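Local structure of cerato-platanin 1 (Moniliophthora perniciosa, 3SUJ) at residues V3-D8 against Q95-L100; L66-A71 against G109-D114; S15-S20 against G29-Y34; A10-S15 against T91-A96. The protein is a secreted fungal cerato-platanin with a double-psi beta-barrel fold and metal-binding capacity, whose precise molecular function is not established. All blocks are in the same frame, centred on the assembly; numbering follows the deposited sequence.

From the N terminus, strand 3-7 runs into contact 1, where it meets helix 94-101 and closes a loop of 86 residues. The loop that follows returns to the same part of the chain in contact 4, which joins residues 10-15 to the end of strand 90-92 and the first turn of that helix, so contacts 1 and 4 share Q95 and A96. Nested inside both is contact 3, a short closure within the long loop before strand 47-49. Contact 2 pairs strand 63-68 with strand 111-118 and crosses contacts 1 and 4 along the chain. Contacts 1, 2 and 4 all reach the mixed sheet; contact 3 continues from contact 4 through S15, but its centre lies about 28 Å from that of contact 2.

Contact 1: V3-D8 against Q95-L100; sequences VKLSYD and QAMDDL
M97 reaches from the helix onto strand 3-7 and meets it at three successive residues. Its SD lies 3.8 Å from CD1 of Y7, a Met-aromatic contact in which the sulfur approaches the ring obliquely, and it comes equally near the carbonyl carbon of S6. Beyond the sulfur, the methyl CE ends 3.7 Å from the backbone O of L5. This reach depends on an extended chain, with CG anti to the backbone N (chi1 -173°) and both later torsions close to 180°. The Y7 side chain crosses that of M97 at about a right angle, and its CB also packs on CB of M97. One turn further along the helix, L100 and L5 meet tip to tip, CD2 to CD2 at 3.3 Å, tighter than ordinary carbon contact, while CD2 of L5 stands 4.3 Å from CG of M97. No hydrogen bond joins the two segments; the contact is van der Waals, and its leucines and methionine are buried. Strand 3-7 lies between strands 90-92 and 111-118 in the sheet, the axis of residues 95-100 passes 8.4 Å from that of strand 3-7, at 126° between their chain directions, and A105 of helix 105-108 touches both Y7 and M97.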
loop_
_atom_site.group_PDB
_atom_site.type_symbol
_atom_site.label_atom_id
_atom_site.label_comp_id
_atom_site.label_asym_id
_atom_site.label_seq_id
_atom_site.Cartn_x
_atom_site.Cartn_y
_atom_site.Cartn_z
ATOM N N VAL A 3 3.767 12.200 -5.079
ATOM C CA VAL A 3 4.112 10.985 -5.808
ATOM C C VAL A 3 2.847 10.380 -6.311
ATOM O O VAL A 3 1.743 10.741 -5.937
ATOM C CB VAL A 3 4.788 9.925 -4.910
ATOM C CG1 VAL A 3 6.207 10.419 -4.467
ATOM C CG2 VAL A 3 3.783 9.553 -3.751
ATOM N N LYS A 4 3.023 9.487 -7.250
ATOM C CA LYS A 4 1.889 8.807 -7.859
ATOM C C LYS A 4 1.338 7.691 -7.036
ATOM O O LYS A 4 2.106 6.913 -6.427
ATOM C CB LYS A 4 2.325 8.220 -9.200
ATOM C CG LYS A 4 2.627 9.283 -10.234
ATOM C CD LYS A 4 3.002 8.574 -11.569
ATOM C CE LYS A 4 3.754 9.560 -12.385
ATOM N NZ LYS A 4 3.220 9.832 -13.749
ATOM N N LEU A 5 0.038 7.554 -7.037
ATOM C CA LEU A 5 -0.668 6.428 -6.453
ATOM C C LEU A 5 -1.580 5.799 -7.529
ATOM O O LEU A 5 -2.444 6.485 -8.075
ATOM C CB LEU A 5 -1.502 6.862 -5.239
ATOM C CG LEU A 5 -2.373 5.723 -4.704
ATOM C CD1 LEU A 5 -1.612 4.609 -4.094
ATOM C CD2 LEU A 5 -3.359 6.255 -3.711
ATOM N N SER A 6 -1.412 4.506 -7.693
ATOM C CA SER A 6 -2.238 3.680 -8.608
ATOM C C SER A 6 -2.862 2.599 -7.803
ATOM O O SER A 6 -2.627 2.521 -6.572
ATOM C CB SER A 6 -1.354 3.068 -9.666
ATOM O OG SER A 6 -0.777 4.173 -10.421
ATOM N N TYR A 7 -3.655 1.728 -8.427
ATOM C CA TYR A 7 -4.224 0.608 -7.676
ATOM C C TYR A 7 -4.034 -0.692 -8.439
ATOM O O TYR A 7 -3.806 -0.673 -9.673
ATOM C CB TYR A 7 -5.660 0.818 -7.314
ATOM C CG TYR A 7 -6.670 0.653 -8.379
ATOM C CD1 TYR A 7 -7.007 1.715 -9.165
ATOM C CD2 TYR A 7 -7.315 -0.576 -8.555
ATOM C CE1 TYR A 7 -7.937 1.563 -10.177
ATOM C CE2 TYR A 7 -8.268 -0.759 -9.524
ATOM C CZ TYR A 7 -8.580 0.295 -10.333
ATOM O OH TYR A 7 -9.584 0.227 -11.352
ATOM N N ASP A 8 -4.171 -1.792 -7.744
ATOM C CA ASP A 8 -4.157 -3.111 -8.409
ATOM C C ASP A 8 -5.010 -3.986 -7.545
ATOM O O ASP A 8 -4.756 -4.156 -6.361
ATOM C CB ASP A 8 -2.748 -3.691 -8.493
ATOM C CG ASP A 8 -2.664 -4.825 -9.459
ATOM O OD1 ASP A 8 -3.370 -5.810 -9.288
ATOM O OD2 ASP A 8 -1.950 -4.665 -10.530
ATOM N N GLN A 95 -9.722 -1.068 -2.940
ATOM C CA GLN A 95 -10.488 -0.571 -1.782
ATOM C C GLN A 95 -9.757 0.640 -1.146
ATOM O O GLN A 95 -10.408 1.606 -0.768
ATOM C CB GLN A 95 -10.671 -1.661 -0.774
ATOM C CG GLN A 95 -11.784 -2.653 -1.125
ATOM C CD GLN A 95 -11.710 -3.848 -0.299
ATOM O OE1 GLN A 95 -12.389 -3.881 0.794
ATOM N NE2 GLN A 95 -10.891 -4.816 -0.701
ATOM N N ALA A 96 -8.450 0.571 -0.986
ATOM C CA ALA A 96 -7.729 1.676 -0.384
ATOM C C ALA A 96 -7.817 2.926 -1.239
ATOM O O ALA A 96 -8.050 4.023 -0.725
ATOM C CB ALA A 96 -6.339 1.237 -0.197
ATOM N N MET A 97 -7.657 2.778 -2.572
ATOM C CA MET A 97 -7.703 3.941 -3.411
ATOM C C MET A 97 -9.138 4.505 -3.507
ATOM O O MET A 97 -9.280 5.726 -3.599
ATOM C CB MET A 97 -7.089 3.651 -4.800
ATOM C CG MET A 97 -6.979 4.956 -5.619
ATOM S SD MET A 97 -5.946 4.667 -7.070
ATOM C CE MET A 97 -6.138 6.178 -7.962
ATOM N N ASP A 98 -10.132 3.637 -3.502
ATOM C CA ASP A 98 -11.512 4.111 -3.439
ATOM C C ASP A 98 -11.740 4.867 -2.116
ATOM O O ASP A 98 -12.420 5.927 -2.154
ATOM C CB ASP A 98 -12.467 2.938 -3.553
ATOM C CG ASP A 98 -12.838 2.616 -5.014
ATOM O OD1 ASP A 98 -12.758 3.469 -5.863
ATOM O OD2 ASP A 98 -13.253 1.451 -5.244
ATOM N N ASP A 99 -11.201 4.386 -1.010
ATOM C CA ASP A 99 -11.334 5.049 0.324
ATOM C C ASP A 99 -10.742 6.466 0.178
ATOM O O ASP A 99 -11.324 7.465 0.582
ATOM C CB ASP A 99 -10.622 4.228 1.402
ATOM C CG ASP A 99 -11.442 3.035 1.860
ATOM O OD1 ASP A 99 -12.551 2.828 1.347
ATOM O OD2 ASP A 99 -10.949 2.283 2.721
ATOM N N LEU A 100 -9.560 6.563 -0.422
ATOM C CA LEU A 100 -8.841 7.785 -0.499
ATOM C C LEU A 100 -9.544 8.800 -1.334
ATOM O O LEU A 100 -9.435 10.022 -1.067
ATOM C CB LEU A 100 -7.435 7.479 -1.069
ATOM C CG LEU A 100 -6.499 8.642 -1.140
ATOM C CD1 LEU A 100 -6.246 9.250 0.291
ATOM C CD2 LEU A 100 -5.242 8.135 -1.803
#

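Contact 2: L66-A71 against G109-D114; sequences LTYSSA and GTVNVD
An antiparallel strand pair of the double-psi beta-barrel domain forms this contact, with T67 and D114 as its hydrogen-bonded pair. T67 N donates to D114 O at 2.9 Å, and D114 N returns a bond to T67 O at 2.8 Å. A CA-H...O contact from L66 CA reaches the same D114 carbonyl. One water reinforces the pair, donating to T67 O and D114 OD2 and accepting from S69 OG; where the strands then diverge, a second accepts from S69 N and donates to N112 O. On the side occupied by Y68, V111 and V113, the contact is made by side chains. The tyrosine ring crosses the V111 side chain at about a right angle, its CE1 3.7 Å from V111 CB. The ring edge faces N112 O, which lies in the ring plane 3.6 Å from CD1. With CG of Y68 anti to its backbone N (chi1 179°), the ring is carried across V111. CB of Y68 meets V113 CG1 at 4.2 Å. Strand 111-118 is flanked by strands 3-7 and 63-68, and strand 76-83 follows beyond the latter; helix 94-101 packs on the buried side, where L100 touches both Y68 and V113.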
loop_
_atom_site.group_PDB
_atom_site.type_symbol
_atom_site.label_atom_id
_atom_site.label_comp_id
_atom_site.label_asym_id
_atom_site.label_seq_id
_atom_site.Cartn_x
_atom_site.Cartn_y
_atom_site.Cartn_z
ATOM N N LEU A 66 -0.673 8.364 2.982
ATOM C CA LEU A 66 -0.871 8.922 1.651
ATOM C C LEU A 66 -2.064 9.840 1.698
ATOM O O LEU A 66 -3.126 9.423 2.076
ATOM C CB LEU A 66 -1.109 7.818 0.624
ATOM C CG LEU A 66 -0.069 6.704 0.595
ATOM C CD1 LEU A 66 -0.448 5.592 -0.437
ATOM C CD2 LEU A 66 1.286 7.206 0.228
ATOM N N THR A 67 -1.835 11.090 1.315
ATOM C CA THR A 67 -2.869 12.117 1.425
ATOM C C THR A 67 -3.200 12.659 0.074
ATOM O O THR A 67 -2.352 13.063 -0.709
ATOM C CB THR A 67 -2.412 13.293 2.365
ATOM O OG1 THR A 67 -2.119 12.693 3.671
ATOM C CG2 THR A 67 -3.559 14.293 2.520
ATOM N N TYR A 68 -4.514 12.592 -0.160
ATOM C CA TYR A 68 -5.091 13.070 -1.474
ATOM C C TYR A 68 -5.896 14.286 -1.208
ATOM O O TYR A 68 -6.762 14.294 -0.343
ATOM C CB TYR A 68 -5.962 11.984 -2.113
ATOM C CG TYR A 68 -6.588 12.388 -3.423
ATOM C CD1 TYR A 68 -5.820 12.687 -4.522
ATOM C CD2 TYR A 68 -7.958 12.488 -3.515
ATOM C CE1 TYR A 68 -6.432 13.055 -5.765
ATOM C CE2 TYR A 68 -8.584 12.854 -4.762
ATOM C CZ TYR A 68 -7.764 13.132 -5.776
ATOM O OH TYR A 68 -8.333 13.464 -7.018
ATOM N N SER A 69 -5.553 15.320 -1.992
ATOM C CA SER A 69 -6.329 16.563 -1.908
ATOM C C SER A 69 -7.123 16.689 -3.196
ATOM O O SER A 69 -6.562 17.059 -4.239
ATOM C CB SER A 69 -5.344 17.693 -1.857
ATOM O OG SER A 69 -4.705 17.638 -0.605
ATOM N N SER A 70 -8.357 16.226 -3.146
ATOM C CA SER A 70 -9.294 16.267 -4.273
ATOM C C SER A 70 -9.551 17.688 -4.773
ATOM O O SER A 70 -9.410 18.680 -4.020
ATOM C CB SER A 70 -10.610 15.596 -3.878
ATOM O OG SER A 70 -11.640 15.881 -4.834
ATOM N N ALA A 71 -9.918 17.784 -6.063
ATOM C CA ALA A 71 -10.374 19.058 -6.648
ATOM C C ALA A 71 -11.743 19.524 -6.108
ATOM O O ALA A 71 -12.205 20.656 -6.398
ATOM C CB ALA A 71 -10.406 18.923 -8.187
ATOM N N GLY A 109 -7.645 6.271 -12.022
ATOM C CA GLY A 109 -6.551 5.376 -12.405
ATOM C C GLY A 109 -5.293 5.592 -11.561
ATOM O O GLY A 109 -4.860 4.737 -10.819
ATOM N N THR A 110 -4.736 6.790 -11.714
ATOM C CA THR A 110 -3.483 7.249 -10.981
ATOM C C THR A 110 -3.704 8.667 -10.475
ATOM O O THR A 110 -4.264 9.477 -11.253
ATOM C CB THR A 110 -2.283 7.181 -11.895
ATOM O OG1 THR A 110 -2.096 5.793 -12.280
ATOM C CG2 THR A 110 -1.009 7.682 -11.205
ATOM N N VAL A 111 -3.395 8.961 -9.226
ATOM C CA VAL A 111 -3.550 10.327 -8.652
ATOM C C VAL A 111 -2.237 10.696 -8.039
ATOM O O VAL A 111 -1.405 9.856 -7.746
ATOM C CB VAL A 111 -4.609 10.411 -7.622
ATOM C CG1 VAL A 111 -6.003 10.169 -8.200
ATOM C CG2 VAL A 111 -4.370 9.540 -6.447
ATOM N N ASN A 112 -2.026 11.958 -7.851
ATOM C CA ASN A 112 -0.875 12.445 -7.030
ATOM C C ASN A 112 -1.268 12.579 -5.596
ATOM O O ASN A 112 -2.373 13.023 -5.315
ATOM C CB ASN A 112 -0.384 13.796 -7.589
ATOM C CG ASN A 112 0.166 13.652 -8.997
ATOM O OD1 ASN A 112 0.769 12.639 -9.376
ATOM N ND2 ASN A 112 -0.050 14.670 -9.789
ATOM N N VAL A 113 -0.403 12.099 -4.733
ATOM C CA VAL A 113 -0.597 12.177 -3.273
ATOM C C VAL A 113 0.633 12.739 -2.596
ATOM O O VAL A 113 1.742 12.633 -3.101
ATOM C CB VAL A 113 -0.911 10.774 -2.684
ATOM C CG1 VAL A 113 -2.251 10.228 -3.198
ATOM C CG2 VAL A 113 0.208 9.810 -2.951
ATOM N N ASP A 114 0.404 13.272 -1.402
ATOM C CA ASP A 114 1.589 13.509 -0.496
ATOM C C ASP A 114 1.860 12.284 0.303
ATOM O O ASP A 114 0.935 11.618 0.711
ATOM C CB ASP A 114 1.248 14.688 0.463
ATOM C CG ASP A 114 1.507 15.956 -0.189
ATOM O OD1 ASP A 114 2.704 16.300 -0.289
ATOM O OD2 ASP A 114 0.560 16.567 -0.671
HETATM O O HOH W 1 0.557 12.234 3.728
HETATM O O HOH W 2 -2.344 15.966 -0.786
HETATM O O HOH W 3 -3.306 15.184 -3.801
#

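Contact 3: S15-S20 against G29-Y34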
loop_
_atom_site.group_PDB
_atom_site.type_symbol
_atom_site.label_atom_id
_atom_site.label_comp_id
_atom_site.label_asym_id
_atom_site.label_seq_id
_atom_site.Cartn_x
_atom_site.Cartn_y
_atom_site.Cartn_z
ATOM N N SER A 15 -6.723 -13.754 0.464
ATOM C CA SER A 15 -6.180 -15.126 0.510
ATOM C C SER A 15 -4.840 -15.246 -0.152
ATOM O O SER A 15 -4.200 -16.287 -0.016
ATOM C CB SER A 15 -7.163 -16.100 -0.190
ATOM O OG SER A 15 -8.432 -15.897 0.456
ATOM N N SER A 16 -4.356 -14.199 -0.882
ATOM C CA SER A 16 -3.036 -14.343 -1.517
ATOM C C SER A 16 -1.908 -14.457 -0.515
ATOM O O SER A 16 -1.958 -13.851 0.566
ATOM C CB SER A 16 -2.798 -13.135 -2.437
ATOM O OG SER A 16 -3.780 -13.190 -3.456
ATOM N N SER A 17 -0.913 -15.265 -0.800
ATOM C CA SER A 17 0.157 -15.502 0.099
ATOM C C SER A 17 1.166 -14.342 0.153
ATOM O O SER A 17 1.470 -13.720 -0.868
ATOM C CB SER A 17 0.907 -16.767 -0.369
ATOM O OG SER A 17 1.999 -17.018 0.435
ATOM N N LEU A 18 1.774 -14.100 1.309
ATOM C CA LEU A 18 2.884 -13.159 1.343
ATOM C C LEU A 18 4.077 -13.651 0.549
ATOM O O LEU A 18 4.961 -12.873 0.191
ATOM C CB LEU A 18 3.344 -12.827 2.742
ATOM C CG LEU A 18 2.662 -11.592 3.372
ATOM C CD1 LEU A 18 3.038 -10.255 2.634
ATOM C CD2 LEU A 18 1.180 -11.775 3.493
ATOM N N LEU A 19 4.129 -14.939 0.208
ATOM C CA LEU A 19 5.174 -15.429 -0.720
ATOM C C LEU A 19 5.023 -14.913 -2.129
ATOM O O LEU A 19 5.996 -14.995 -2.902
ATOM C CB LEU A 19 5.290 -16.974 -0.672
ATOM C CG LEU A 19 5.619 -17.527 0.682
ATOM C CD1 LEU A 19 5.467 -19.080 0.595
ATOM C CD2 LEU A 19 6.977 -17.043 1.191
ATOM N N SER A 20 3.906 -14.288 -2.445
ATOM C CA SER A 20 3.645 -13.762 -3.801
ATOM C C SER A 20 4.143 -12.350 -4.090
ATOM O O SER A 20 4.020 -11.878 -5.209
ATOM C CB SER A 20 2.157 -13.814 -4.131
ATOM O OG SER A 20 1.390 -12.814 -3.477
ATOM N N GLY A 29 11.309 -9.748 5.547
ATOM C CA GLY A 29 10.090 -10.235 4.920
ATOM C C GLY A 29 8.975 -10.425 5.903
ATOM O O GLY A 29 9.167 -10.438 7.121
ATOM N N LEU A 30 7.800 -10.615 5.397
ATOM C CA LEU A 30 6.574 -10.587 6.205
ATOM C C LEU A 30 6.010 -11.970 6.436
ATOM O O LEU A 30 5.139 -12.112 7.309
ATOM C CB LEU A 30 5.547 -9.670 5.524
ATOM C CG LEU A 30 6.052 -8.226 5.495
ATOM C CD1 LEU A 30 5.089 -7.405 4.652
ATOM C CD2 LEU A 30 6.202 -7.614 6.938
ATOM N N TYR A 31 6.488 -12.943 5.688
ATOM C CA TYR A 31 6.167 -14.360 5.884
ATOM C C TYR A 31 7.305 -15.005 6.714
ATOM O O TYR A 31 8.487 -14.789 6.450
ATOM C CB TYR A 31 6.078 -15.016 4.520
ATOM C CG TYR A 31 5.530 -16.391 4.511
ATOM C CD1 TYR A 31 4.187 -16.654 4.226
ATOM C CD2 TYR A 31 6.388 -17.467 4.733
ATOM C CE1 TYR A 31 3.707 -17.959 4.153
ATOM C CE2 TYR A 31 5.911 -18.751 4.717
ATOM C CZ TYR A 31 4.582 -18.983 4.402
ATOM O OH TYR A 31 4.112 -20.269 4.323
ATOM N N PRO A 32 6.965 -15.847 7.691
ATOM C CA PRO A 32 5.656 -16.411 8.021
ATOM C C PRO A 32 4.885 -15.658 9.105
ATOM O O PRO A 32 3.827 -16.130 9.466
ATOM C CB PRO A 32 6.014 -17.860 8.488
ATOM C CG PRO A 32 7.409 -17.681 9.014
ATOM C CD PRO A 32 8.005 -16.346 8.622
ATOM N N LYS A 33 5.331 -14.481 9.563
ATOM C CA LYS A 33 4.595 -13.713 10.556
ATOM C C LYS A 33 3.164 -13.438 10.050
ATOM O O LYS A 33 2.167 -13.542 10.794
ATOM C CB LYS A 33 5.289 -12.425 10.858
ATOM C CG LYS A 33 4.608 -11.642 11.940
ATOM C CD LYS A 33 5.439 -10.410 12.314
ATOM C CE LYS A 33 4.734 -9.561 13.305
ATOM N NZ LYS A 33 5.536 -8.373 13.706
ATOM N N TYR A 34 3.060 -13.068 8.774
ATOM C CA TYR A 34 1.767 -12.910 8.117
ATOM C C TYR A 34 1.680 -13.877 6.941
ATOM O O TYR A 34 2.479 -13.783 5.982
ATOM C CB TYR A 34 1.633 -11.498 7.622
ATOM C CG TYR A 34 1.835 -10.471 8.713
ATOM C CD1 TYR A 34 0.868 -10.223 9.670
ATOM C CD2 TYR A 34 3.007 -9.718 8.780
ATOM C CE1 TYR A 34 1.069 -9.277 10.669
ATOM C CE2 TYR A 34 3.215 -8.757 9.764
ATOM C CZ TYR A 34 2.234 -8.545 10.691
ATOM O OH TYR A 34 2.409 -7.587 11.655
#
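L18 fills the tightly packed half of this contact, set against L30, Y31 and the backbone of Y34. Its CG lies 3.4 Å from Y34 O, its CD1 meets L30 CB at 3.9 Å, and its CB reaches Y31 CB at the same separation. CD2 continues the apolar contact to Y34 CB, so both methyl branches of this buried leucine are engaged. The outer half is more open. There the exposed L19 lays its isobutyl group over one face of the Y31 ring in a CH-pi contact: CG sits 3.8 Å from the ring centroid, only 7° off the ring normal, and CD2 comes within 3.6 Å of CD2 of Y31. The tyrosine CG is anti to the backbone N (chi1 -170°), which carries the ring out across L19, while CB of L18 lies at the ring edge. No hydrogen bond joins the two segments directly; S17 OG is merely 4.2 Å from CE1 of Y31. S17 instead shapes its own segment, its OG accepting from L19 N at 3.0 Å and its carbonyl from both N and OG of S20. The result is an ST turn leading into a short 3-10 segment, packed against an irregular loop within the long connection between strands 3-7 and 47-49.

Contact 4: A10-S15 against T91-A96; sequences AYDNPS and TASKQA
D12 makes the hydrogen bonds of this contact, its carboxylate set against the first turn of helix 94-101. OD2 accepts from K94 N at 2.8 Å and OD1 from Q95 N at 3.0 Å, each through its syn lone pair. The Q95 side chain adds a third bond, NE2 to OD1 at 2.8 Å, through the anti lone pair; OD1 lies in the amide plane, with carboxylate and amide nearly coplanar at 24°. Two donors thus grip OD1, and the negative charge at the helix N terminus is probably stabilised by the helix dipole. A water links D12 O to Q95 NE2. S93 is the N-cap: its OG, between backbone N and carbonyl carbon (chi1 74°), accepts from A96 N at 2.9 Å and is also hydrogen-bonded to P44 O. Van der Waals contacts come mainly from Y11, whose CB packs 3.8 Å from S93 CB. Its ring runs across T91, with CE2 3.4 Å from T91 O and 4.0 Å from T91 CG2, while the hydroxyl is hydrogen-bonded to D84. The loop following strand 3-7 is thereby fastened where strand 90-92, lying between strands 3-7 and 47-49, passes into helix 94-101; A92 and A96 also touch strand 76-83.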
loop_
_atom_site.group_PDB
_atom_site.type_symbol
_atom_site.label_atom_id
_atom_site.label_comp_id
_atom_site.label_asym_id
_atom_site.label_seq_id
_atom_site.Cartn_x
_atom_site.Cartn_y
_atom_site.Cartn_z
ATOM N N ALA A 10 -5.140 -7.063 -7.339
ATOM C CA ALA A 10 -4.455 -8.158 -6.701
ATOM C C ALA A 10 -4.389 -7.964 -5.196
ATOM O O ALA A 10 -4.431 -8.897 -4.441
ATOM C CB ALA A 10 -3.085 -8.376 -7.254
ATOM N N TYR A 11 -4.252 -6.699 -4.744
ATOM C CA TYR A 11 -4.068 -6.430 -3.286
ATOM C C TYR A 11 -5.384 -6.529 -2.551
ATOM O O TYR A 11 -5.390 -6.505 -1.325
ATOM C CB TYR A 11 -3.357 -5.089 -3.082
ATOM C CG TYR A 11 -1.967 -4.985 -3.733
ATOM C CD1 TYR A 11 -0.918 -5.902 -3.357
ATOM C CD2 TYR A 11 -1.675 -3.999 -4.611
ATOM C CE1 TYR A 11 0.307 -5.849 -3.870
ATOM C CE2 TYR A 11 -0.446 -3.915 -5.100
ATOM C CZ TYR A 11 0.547 -4.876 -4.752
ATOM O OH TYR A 11 1.789 -4.647 -5.356
ATOM N N ASP A 12 -6.510 -6.669 -3.245
ATOM C CA ASP A 12 -7.785 -6.845 -2.588
ATOM C C ASP A 12 -8.128 -8.281 -2.190
ATOM O O ASP A 12 -9.153 -8.496 -1.514
ATOM C CB ASP A 12 -8.863 -6.322 -3.518
ATOM C CG ASP A 12 -8.740 -4.825 -3.697
ATOM O OD1 ASP A 12 -9.416 -4.034 -3.005
ATOM O OD2 ASP A 12 -8.007 -4.380 -4.564
ATOM N N ASN A 13 -7.325 -9.236 -2.619
ATOM C CA ASN A 13 -7.576 -10.665 -2.311
ATOM C C ASN A 13 -6.902 -11.014 -0.980
ATOM O O ASN A 13 -5.710 -11.156 -0.926
ATOM C CB ASN A 13 -6.994 -11.529 -3.422
ATOM C CG ASN A 13 -7.411 -12.969 -3.269
ATOM O OD1 ASN A 13 -7.857 -13.379 -2.177
ATOM N ND2 ASN A 13 -7.216 -13.764 -4.313
ATOM N N PRO A 14 -7.697 -11.247 0.091
ATOM C CA PRO A 14 -7.095 -11.512 1.373
ATOM C C PRO A 14 -6.405 -12.859 1.402
ATOM O O PRO A 14 -5.579 -13.098 2.303
ATOM C CB PRO A 14 -8.251 -11.497 2.375
ATOM C CG PRO A 14 -9.449 -11.932 1.511
ATOM C CD PRO A 14 -9.194 -11.283 0.115
ATOM N N SER A 15 -6.723 -13.754 0.464
ATOM C CA SER A 15 -6.180 -15.126 0.510
ATOM C C SER A 15 -4.840 -15.246 -0.152
ATOM O O SER A 15 -4.200 -16.287 -0.016
ATOM C CB SER A 15 -7.163 -16.100 -0.190
ATOM O OG SER A 15 -8.432 -15.897 0.456
ATOM N N THR A 91 1.311 1.675 -5.266
ATOM C CA THR A 91 0.171 0.964 -5.895
ATOM C C THR A 91 -0.578 0.316 -4.751
ATOM O O THR A 91 -0.063 -0.686 -4.187
ATOM C CB THR A 91 0.636 -0.064 -6.890
ATOM O OG1 THR A 91 1.411 0.538 -7.897
ATOM C CG2 THR A 91 -0.589 -0.718 -7.524
ATOM N N ALA A 92 -1.799 0.744 -4.444
ATOM C CA ALA A 92 -2.579 0.184 -3.330
ATOM C C ALA A 92 -3.667 -0.711 -3.836
ATOM O O ALA A 92 -3.883 -0.857 -5.040
ATOM C CB ALA A 92 -3.146 1.303 -2.493
ATOM N N SER A 93 -4.361 -1.373 -2.920
ATOM C CA SER A 93 -5.600 -2.042 -3.247
ATOM C C SER A 93 -6.557 -1.086 -3.885
ATOM O O SER A 93 -6.549 0.133 -3.598
ATOM C CB SER A 93 -6.249 -2.779 -2.053
ATOM O OG SER A 93 -6.931 -1.874 -0.989
ATOM N N LYS A 94 -7.560 -1.616 -4.660
ATOM C CA LYS A 94 -8.654 -0.774 -5.123
ATOM C C LYS A 94 -9.461 -0.243 -3.929
ATOM O O LYS A 94 -9.836 0.919 -3.995
ATOM C CB LYS A 94 -9.559 -1.541 -6.109
ATOM C CG LYS A 94 -10.555 -0.632 -6.756
ATOM C CD LYS A 94 -11.414 -1.457 -7.723
ATOM C CE LYS A 94 -12.451 -0.536 -8.298
ATOM N NZ LYS A 94 -13.603 -0.314 -7.375
ATOM N N GLN A 95 -9.722 -1.068 -2.940
ATOM C CA GLN A 95 -10.488 -0.571 -1.782
ATOM C C GLN A 95 -9.757 0.640 -1.146
ATOM O O GLN A 95 -10.408 1.606 -0.768
ATOM C CB GLN A 95 -10.671 -1.661 -0.774
ATOM C CG GLN A 95 -11.784 -2.653 -1.125
ATOM C CD GLN A 95 -11.710 -3.848 -0.299
ATOM O OE1 GLN A 95 -12.389 -3.881 0.794
ATOM N NE2 GLN A 95 -10.891 -4.816 -0.701
ATOM N N ALA A 96 -8.450 0.571 -0.986
ATOM C CA ALA A 96 -7.729 1.676 -0.384
ATOM C C ALA A 96 -7.817 2.926 -1.239
ATOM O O ALA A 96 -8.050 4.023 -0.725
ATOM C CB ALA A 96 -6.339 1.237 -0.197
HETATM O O HOH W 4 -11.037 -7.532 0.284
#